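Local coordinates for protein Nrps/pks (PDB 4OPF) that is a ketosynthase domain of the "AT-less" oxazolomycin assembly line in Streptomyces albus, probably handling acyl intermediates, though its power to condense them is uncertain, at residues Y7-F18 against V227-A238; A182-L190 against H333-A341. One frame throughout, in Å; residues are numbered along the deposited sequence.

Interaction 1. Residues Y7-F18 against V227-A238; sequences YDIAVVGMSGRF and VGVLLLKPLAAA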
loop_
_atom_site.group_PDB
_atom_site.type_symbol
_atom_site.label_atom_id
_atom_site.label_comp_id
_atom_site.label_asym_id
_atom_site.label_seq_id
_atom_site.Cartn_x
_atom_site.Cartn_y
_atom_site.Cartn_z
ATOM N N TYR A 7 -15.682 -11.556 -3.505
ATOM C CA TYR A 7 -16.204 -10.244 -3.138
ATOM C C TYR A 7 -16.204 -9.333 -4.387
ATOM O O TYR A 7 -15.147 -8.960 -4.866
ATOM C CB TYR A 7 -15.341 -9.643 -2.008
ATOM C CG TYR A 7 -15.817 -8.269 -1.555
ATOM C CD1 TYR A 7 -16.826 -8.146 -0.606
ATOM C CD2 TYR A 7 -15.252 -7.091 -2.075
ATOM C CE1 TYR A 7 -17.286 -6.897 -0.202
ATOM C CE2 TYR A 7 -15.706 -5.835 -1.677
ATOM C CZ TYR A 7 -16.716 -5.741 -0.756
ATOM O OH TYR A 7 -17.181 -4.532 -0.343
ATOM N N ASP A 8 -17.382 -9.007 -4.901
ATOM C CA ASP A 8 -17.513 -8.378 -6.226
ATOM C C ASP A 8 -17.444 -6.840 -6.136
ATOM O O ASP A 8 -18.193 -6.217 -5.391
ATOM C CB ASP A 8 -18.876 -8.749 -6.786
ATOM C CG ASP A 8 -18.965 -10.242 -7.288
ATOM O OD1 ASP A 8 -17.978 -10.813 -7.761
ATOM O OD2 ASP A 8 -20.073 -10.784 -7.267
ATOM N N ILE A 9 -16.622 -6.225 -6.946
ATOM C CA ILE A 9 -16.446 -4.778 -6.867
ATOM C C ILE A 9 -16.825 -4.202 -8.203
ATOM O O ILE A 9 -16.255 -4.605 -9.198
ATOM C CB ILE A 9 -14.996 -4.479 -6.512
ATOM C CG1 ILE A 9 -14.708 -4.853 -5.061
ATOM C CG2 ILE A 9 -14.628 -3.018 -6.743
ATOM C CD1 ILE A 9 -13.205 -5.038 -4.827
ATOM N N ALA A 10 -17.777 -3.263 -8.220
ATOM C CA ALA A 10 -18.179 -2.588 -9.436
ATOM C C ALA A 10 -17.246 -1.435 -9.814
ATOM O O ALA A 10 -16.815 -0.662 -8.963
ATOM C CB ALA A 10 -19.576 -2.025 -9.269
ATOM N N VAL A 11 -16.944 -1.331 -11.097
ATOM C CA VAL A 11 -16.347 -0.143 -11.662
ATOM C C VAL A 11 -17.509 0.760 -12.004
ATOM O O VAL A 11 -18.226 0.454 -12.933
ATOM C CB VAL A 11 -15.582 -0.488 -12.922
ATOM C CG1 VAL A 11 -14.985 0.772 -13.534
ATOM C CG2 VAL A 11 -14.505 -1.488 -12.579
ATOM N N VAL A 12 -17.740 1.815 -11.225
ATOM C CA VAL A 12 -18.848 2.684 -11.437
ATOM C C VAL A 12 -18.511 3.941 -12.208
ATOM O O VAL A 12 -19.424 4.712 -12.534
ATOM C CB VAL A 12 -19.571 3.048 -10.130
ATOM C CG1 VAL A 12 -19.948 1.788 -9.366
ATOM C CG2 VAL A 12 -18.750 3.985 -9.243
ATOM N N GLY A 13 -17.239 4.176 -12.501
ATOM C CA GLY A 13 -16.886 5.289 -13.317
ATOM C C GLY A 13 -15.442 5.208 -13.736
ATOM O O GLY A 13 -14.628 4.586 -13.036
HETATM N N MSE A 14 -15.122 5.810 -14.877
HETATM C CA MSE A 14 -13.770 5.748 -15.361
HETATM C C MSE A 14 -13.485 6.846 -16.318
HETATM O O MSE A 14 -14.364 7.313 -17.013
HETATM C CB MSE A 14 -13.509 4.411 -16.051
HETATM C CG MSE A 14 -14.522 4.150 -17.177
HETATM SE SE MSE A 14 -14.357 2.262 -17.890
HETATM C CE MSE A 14 -12.695 1.857 -17.204
ATOM N N SER A 15 -12.223 7.199 -16.392
ATOM C CA SER A 15 -11.723 8.170 -17.321
ATOM C C SER A 15 -10.296 7.844 -17.602
ATOM O O SER A 15 -9.626 7.132 -16.840
ATOM C CB SER A 15 -11.745 9.559 -16.725
ATOM O OG SER A 15 -11.547 10.504 -17.796
ATOM N N GLY A 16 -9.795 8.364 -18.693
ATOM C CA GLY A 16 -8.377 8.210 -19.018
ATOM C C GLY A 16 -7.931 8.906 -20.291
ATOM O O GLY A 16 -8.757 9.423 -21.022
ATOM N N ARG A 17 -6.624 8.910 -20.521
ATOM C CA ARG A 17 -6.020 9.624 -21.616
ATOM C C ARG A 17 -4.761 8.884 -21.978
ATOM O O ARG A 17 -3.974 8.609 -21.110
ATOM C CB ARG A 17 -5.677 11.035 -21.120
ATOM C CG ARG A 17 -5.443 12.005 -22.195
ATOM C CD ARG A 17 -5.205 13.445 -21.732
ATOM N NE ARG A 17 -6.111 13.846 -20.649
ATOM C CZ ARG A 17 -6.174 15.102 -20.143
ATOM N NH1 ARG A 17 -7.011 15.389 -19.156
ATOM N NH2 ARG A 17 -5.396 16.084 -20.646
ATOM N N PHE A 18 -4.568 8.551 -23.255
ATOM C CA PHE A 18 -3.418 7.762 -23.707
ATOM C C PHE A 18 -2.955 8.286 -25.051
ATOM O O PHE A 18 -3.657 9.059 -25.679
ATOM C CB PHE A 18 -3.841 6.286 -23.817
ATOM C CG PHE A 18 -4.265 5.693 -22.510
ATOM C CD1 PHE A 18 -3.330 5.375 -21.562
ATOM C CD2 PHE A 18 -5.592 5.524 -22.215
ATOM C CE1 PHE A 18 -3.710 4.876 -20.321
ATOM C CE2 PHE A 18 -5.985 5.024 -20.990
ATOM C CZ PHE A 18 -5.036 4.702 -20.023
ATOM N N VAL A 227 -2.632 8.117 -18.427
ATOM C CA VAL A 227 -3.351 8.245 -17.162
ATOM C C VAL A 227 -4.719 7.584 -17.268
ATOM O O VAL A 227 -5.417 7.652 -18.291
ATOM C CB VAL A 227 -3.473 9.739 -16.736
ATOM C CG1 VAL A 227 -4.173 10.549 -17.794
ATOM C CG2 VAL A 227 -4.183 9.936 -15.388
ATOM N N GLY A 228 -5.098 6.945 -16.178
ATOM C CA GLY A 228 -6.407 6.320 -16.063
ATOM C C GLY A 228 -6.873 6.381 -14.637
ATOM O O GLY A 228 -6.068 6.259 -13.697
ATOM N N VAL A 229 -8.162 6.608 -14.462
ATOM C CA VAL A 229 -8.771 6.626 -13.138
ATOM C C VAL A 229 -10.053 5.825 -13.135
ATOM O O VAL A 229 -10.882 5.978 -14.053
ATOM C CB VAL A 229 -9.086 8.071 -12.701
ATOM C CG1 VAL A 229 -9.619 8.083 -11.303
ATOM C CG2 VAL A 229 -7.830 8.954 -12.823
ATOM N N LEU A 230 -10.200 4.957 -12.129
ATOM C CA LEU A 230 -11.452 4.179 -11.870
ATOM C C LEU A 230 -12.063 4.610 -10.556
ATOM O O LEU A 230 -11.325 4.886 -9.590
ATOM C CB LEU A 230 -11.144 2.704 -11.718
ATOM C CG LEU A 230 -10.316 2.114 -12.831
ATOM C CD1 LEU A 230 -10.032 0.682 -12.490
ATOM C CD2 LEU A 230 -11.039 2.237 -14.174
ATOM N N LEU A 231 -13.386 4.689 -10.515
ATOM C CA LEU A 231 -14.091 4.782 -9.256
ATOM C C LEU A 231 -14.739 3.415 -9.006
ATOM O O LEU A 231 -15.475 2.908 -9.862
ATOM C CB LEU A 231 -15.109 5.929 -9.259
ATOM C CG LEU A 231 -15.960 6.092 -7.970
ATOM C CD1 LEU A 231 -15.167 6.551 -6.773
ATOM C CD2 LEU A 231 -17.093 7.082 -8.150
ATOM N N LEU A 232 -14.500 2.863 -7.822
ATOM C CA LEU A 232 -14.955 1.546 -7.406
ATOM C C LEU A 232 -15.834 1.567 -6.182
ATOM O O LEU A 232 -15.595 2.332 -5.243
ATOM C CB LEU A 232 -13.767 0.704 -7.063
ATOM C CG LEU A 232 -12.640 0.621 -8.076
ATOM C CD1 LEU A 232 -11.524 -0.270 -7.574
ATOM C CD2 LEU A 232 -13.112 0.090 -9.413
ATOM N N LYS A 233 -16.816 0.695 -6.161
ATOM C CA LYS A 233 -17.686 0.475 -4.991
ATOM C C LYS A 233 -18.024 -1.033 -4.901
ATOM O O LYS A 233 -18.052 -1.716 -5.916
ATOM C CB LYS A 233 -19.022 1.174 -5.190
ATOM C CG LYS A 233 -18.991 2.669 -5.081
ATOM C CD LYS A 233 -20.334 3.338 -5.393
ATOM C CE LYS A 233 -21.375 3.058 -4.337
ATOM N NZ LYS A 233 -22.353 4.186 -4.373
ATOM N N PRO A 234 -18.417 -1.505 -3.741
ATOM C CA PRO A 234 -18.904 -2.888 -3.657
ATOM C C PRO A 234 -20.132 -3.050 -4.572
ATOM O O PRO A 234 -20.980 -2.131 -4.652
ATOM C CB PRO A 234 -19.323 -3.011 -2.176
ATOM C CG PRO A 234 -18.559 -1.919 -1.450
ATOM C CD PRO A 234 -18.541 -0.796 -2.456
ATOM N N LEU A 235 -20.195 -4.144 -5.311
ATOM C CA LEU A 235 -21.301 -4.343 -6.279
ATOM C C LEU A 235 -22.696 -4.201 -5.667
ATOM O O LEU A 235 -23.557 -3.551 -6.246
ATOM C CB LEU A 235 -21.189 -5.684 -6.958
ATOM C CG LEU A 235 -22.265 -6.044 -7.987
ATOM C CD1 LEU A 235 -22.315 -5.028 -9.121
ATOM C CD2 LEU A 235 -22.030 -7.445 -8.586
ATOM N N ALA A 236 -22.950 -4.794 -4.504
ATOM C CA ALA A 236 -24.315 -4.683 -3.946
ATOM C C ALA A 236 -24.653 -3.237 -3.641
ATOM O O ALA A 236 -25.790 -2.809 -3.850
ATOM C CB ALA A 236 -24.465 -5.545 -2.702
ATOM N N ALA A 237 -23.664 -2.447 -3.207
ATOM C CA ALA A 237 -23.914 -1.031 -2.921
ATOM C C ALA A 237 -24.191 -0.258 -4.219
ATOM O O ALA A 237 -25.091 0.593 -4.266
ATOM C CB ALA A 237 -22.751 -0.389 -2.141
ATOM N N ALA A 238 -23.435 -0.557 -5.263
ATOM C CA ALA A 238 -23.649 0.098 -6.554
ATOM C C ALA A 238 -25.059 -0.209 -7.095
ATOM O O ALA A 238 -25.729 0.666 -7.637
ATOM C CB ALA A 238 -22.649 -0.390 -7.544
#
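The segments 7-18 and 227-238 pair as antiparallel neighbours, I9 to R17 against V227 to P234, in the interior of the large mixed sheet. Their short axes run at 144° to one another, and paired backbone bonds join them. The regular alternation slips once, where V12 and G13 both lie opposite L231. There L231 O takes V12 N at 2.9 Å and, more weakly, G13 N at 3.4 Å. The extra residue is accommodated by a helix-like backbone turn at V12 (psi -6°). The V12 side chain reaches two residues: CG2, wedged between the backbone N and the carbonyl carbon, rests 3.7 Å from L231 CD2, while CG1 meets A238 CB at 3.9 Å. On the face carrying V11, M14, L230 and L232, the selenomethionine M14 lies alongside L230, its CE pressed to 3.5 Å from L230 CD2. Helices 338-352 and 162-175 cover this side; helix 79-95 covers the face of S15, R17 and V227. At one end the F18 ring lies with a face toward V227 O, 3.4 Å from CZ. At the other, L235 N bonds D8 O at 2.9 Å, tying the start of helix 235-241 to the chain entering strand 9-17. This is a classic beta bulge within an antiparallel pair of the N-terminal half of a thiolase-type fold.

Interaction 2. Residues A182-L190 against H333-A341; sequences AVVAGVTLL and HPQCAEGIA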
loop_
_atom_site.group_PDB
_atom_site.type_symbol
_atom_site.label_atom_id
_atom_site.label_comp_id
_atom_site.label_asym_id
_atom_site.label_seq_id
_atom_site.Cartn_x
_atom_site.Cartn_y
_atom_site.Cartn_z
ATOM N N ALA A 182 -13.574 3.660 -3.650
ATOM C CA ALA A 182 -12.145 3.859 -3.891
ATOM C C ALA A 182 -11.857 4.454 -5.266
ATOM O O ALA A 182 -12.464 4.061 -6.281
ATOM C CB ALA A 182 -11.414 2.541 -3.794
ATOM N N VAL A 183 -10.940 5.393 -5.295
ATOM C CA VAL A 183 -10.421 5.890 -6.526
ATOM C C VAL A 183 -9.107 5.139 -6.754
ATOM O O VAL A 183 -8.243 5.100 -5.859
ATOM C CB VAL A 183 -10.104 7.392 -6.396
ATOM C CG1 VAL A 183 -9.341 7.880 -7.586
ATOM C CG2 VAL A 183 -11.352 8.213 -6.190
ATOM N N VAL A 184 -8.927 4.575 -7.931
ATOM C CA VAL A 184 -7.693 3.882 -8.290
ATOM C C VAL A 184 -7.202 4.514 -9.582
ATOM O O VAL A 184 -7.952 4.657 -10.526
ATOM C CB VAL A 184 -7.973 2.395 -8.519
ATOM C CG1 VAL A 184 -6.777 1.631 -9.066
ATOM C CG2 VAL A 184 -8.348 1.768 -7.211
ATOM N N ALA A 185 -5.934 4.879 -9.640
ATOM C CA ALA A 185 -5.401 5.541 -10.794
ATOM C C ALA A 185 -4.014 5.028 -11.086
ATOM O O ALA A 185 -3.313 4.549 -10.213
ATOM C CB ALA A 185 -5.269 7.039 -10.545
ATOM N N GLY A 186 -3.600 5.269 -12.308
ATOM C CA GLY A 186 -2.208 5.102 -12.712
ATOM C C GLY A 186 -1.860 6.284 -13.567
ATOM O O GLY A 186 -2.691 6.745 -14.347
ATOM N N VAL A 187 -0.626 6.752 -13.459
ATOM C CA VAL A 187 -0.202 7.914 -14.205
ATOM C C VAL A 187 1.290 7.816 -14.541
ATOM O O VAL A 187 2.100 7.385 -13.723
ATOM C CB VAL A 187 -0.480 9.238 -13.425
ATOM C CG1 VAL A 187 0.368 9.344 -12.159
ATOM C CG2 VAL A 187 -0.241 10.450 -14.277
ATOM N N THR A 188 1.636 8.233 -15.757
ATOM C CA THR A 188 3.032 8.457 -16.151
ATOM C C THR A 188 3.096 9.581 -17.124
ATOM O O THR A 188 2.398 9.568 -18.117
ATOM C CB THR A 188 3.646 7.246 -16.882
ATOM O OG1 THR A 188 3.729 6.143 -15.993
ATOM C CG2 THR A 188 5.055 7.569 -17.410
ATOM N N LEU A 189 3.918 10.563 -16.818
ATOM C CA LEU A 189 4.363 11.541 -17.777
ATOM C C LEU A 189 5.893 11.430 -17.837
ATOM O O LEU A 189 6.544 11.188 -16.828
ATOM C CB LEU A 189 3.992 12.955 -17.354
ATOM C CG LEU A 189 2.498 13.277 -17.480
ATOM C CD1 LEU A 189 2.231 14.708 -17.000
ATOM C CD2 LEU A 189 2.013 13.139 -18.916
ATOM N N LEU A 190 6.461 11.608 -19.014
ATOM C CA LEU A 190 7.896 11.476 -19.160
ATOM C C LEU A 190 8.567 12.758 -18.767
ATOM O O LEU A 190 8.043 13.808 -19.066
ATOM C CB LEU A 190 8.257 11.099 -20.607
ATOM C CG LEU A 190 7.762 9.688 -20.946
ATOM C CD1 LEU A 190 8.208 9.238 -22.314
ATOM C CD2 LEU A 190 8.216 8.688 -19.904
ATOM N N HIS A 333 4.659 1.536 -24.009
ATOM C CA HIS A 333 4.718 1.039 -22.644
ATOM C C HIS A 333 4.550 2.210 -21.652
ATOM O O HIS A 333 5.504 2.927 -21.390
ATOM C CB HIS A 333 6.068 0.364 -22.386
ATOM C CG HIS A 333 6.099 -0.462 -21.129
ATOM N ND1 HIS A 333 5.349 -0.164 -20.011
ATOM C CD2 HIS A 333 6.806 -1.571 -20.807
ATOM C CE1 HIS A 333 5.573 -1.059 -19.065
ATOM N NE2 HIS A 333 6.451 -1.932 -19.523
ATOM N N PRO A 334 3.343 2.408 -21.090
ATOM C CA PRO A 334 3.106 3.561 -20.196
ATOM C C PRO A 334 3.593 3.408 -18.757
ATOM O O PRO A 334 3.038 4.045 -17.871
ATOM C CB PRO A 334 1.583 3.749 -20.233
ATOM C CG PRO A 334 1.017 2.574 -20.934
ATOM C CD PRO A 334 2.129 1.607 -21.298
ATOM N N GLN A 335 4.637 2.618 -18.541
ATOM C CA GLN A 335 5.270 2.428 -17.244
ATOM C C GLN A 335 4.228 2.232 -16.097
ATOM O O GLN A 335 3.447 1.284 -16.142
ATOM C CB GLN A 335 6.223 3.595 -16.981
ATOM C CG GLN A 335 6.977 4.054 -18.214
ATOM C CD GLN A 335 8.103 3.117 -18.580
ATOM O OE1 GLN A 335 8.947 2.804 -17.738
ATOM N NE2 GLN A 335 8.134 2.661 -19.846
ATOM N N CYS A 336 4.143 3.153 -15.110
ATOM C CA CYS A 336 3.213 2.978 -13.952
ATOM C C CYS A 336 1.771 2.957 -14.356
ATOM O O CYS A 336 0.938 2.439 -13.674
ATOM C CB CYS A 336 3.469 4.057 -12.839
ATOM S SG CYS A 336 5.140 3.889 -12.104
ATOM N N ALA A 337 1.446 3.580 -15.457
ATOM C CA ALA A 337 0.094 3.497 -15.967
ATOM C C ALA A 337 -0.219 2.244 -16.842
ATOM O O ALA A 337 -1.306 2.161 -17.428
ATOM C CB ALA A 337 -0.184 4.761 -16.788
ATOM N N GLU A 338 0.716 1.312 -16.992
ATOM C CA GLU A 338 0.520 0.180 -17.952
ATOM C C GLU A 338 -0.659 -0.654 -17.534
ATOM O O GLU A 338 -1.505 -1.056 -18.392
ATOM C CB GLU A 338 1.777 -0.739 -18.068
ATOM C CG GLU A 338 1.595 -2.026 -18.918
ATOM C CD GLU A 338 1.493 -3.335 -18.101
ATOM O OE1 GLU A 338 0.373 -3.743 -17.712
ATOM O OE2 GLU A 338 2.529 -3.997 -17.860
ATOM N N GLY A 339 -0.683 -0.982 -16.244
ATOM C CA GLY A 339 -1.744 -1.792 -15.731
ATOM C C GLY A 339 -3.079 -1.116 -15.922
ATOM O O GLY A 339 -4.099 -1.787 -16.134
ATOM N N ILE A 340 -3.106 0.218 -15.813
ATOM C CA ILE A 340 -4.397 0.875 -15.796
ATOM C C ILE A 340 -4.876 0.965 -17.249
ATOM O O ILE A 340 -6.059 0.889 -17.471
ATOM C CB ILE A 340 -4.428 2.270 -15.058
ATOM C CG1 ILE A 340 -5.872 2.641 -14.746
ATOM C CG2 ILE A 340 -3.859 3.359 -15.891
ATOM C CD1 ILE A 340 -6.389 1.822 -13.603
ATOM N N ALA A 341 -3.978 1.120 -18.210
ATOM C CA ALA A 341 -4.343 1.048 -19.623
ATOM C C ALA A 341 -4.935 -0.303 -20.023
ATOM O O ALA A 341 -5.939 -0.372 -20.733
ATOM C CB ALA A 341 -3.154 1.350 -20.482
#
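T188, near the end of strand 181-188, reaches with its hydroxyl into the turn that precedes helix 338-352. OG1 sits anti to the carbonyl carbon (chi1 -65°), which directs it to P334 O; the hydrogen bond is 2.9 Å long and arrives from above the carbonyl plane. A337 N bonds P334 O from the opposite face of that plane, so strand and turn grip one buried oxygen. The methyl CG2 crosses the bent Q335 chain, 4.1 Å from Q335 CG. Q335 NE2 donates in turn to H333 O, and Q335 N to H333 ND1 at 3.2 Å. Further along, A337 CB lies 3.9 Å from G186 C, and I340, with CG1 swung away from its backbone N (chi1 -163°), lays CG2 3.9 Å from G186 O. A side chain on G186 would be tight against C336 O, A337 CA and I340 CG2. A valine in place of T188 would probably leave P334 O without one of its two donors, and the turn less firmly tied. H333 touches C160, probably the active-site cysteine by family resemblance. This chemistry implies one directional anchor beside methyls laid close against the G186 backbone, consistent with a loop held in place near that site.

Both contacts are buried, and they share one sheet: strand 226-234 of interaction 1 lies between strand 9-17 and strand 181-188 of interaction 2, with L230 N probably bonded to V184 O and L232 N to A182 O. Interaction 1 works within the sheet, through repeated backbone bonds, with D8, R17 and K233 finding charged partners beyond it. Interaction 2 sets a turn and the beginning of a helix against the sheet, relying on one side-chain hydroxyl and on small residues together with I340. Helix 338-352 connects them, A341 packing on F18 and I340 on L230. The centres of interaction 1 and interaction 2 lie about 15 Å apart.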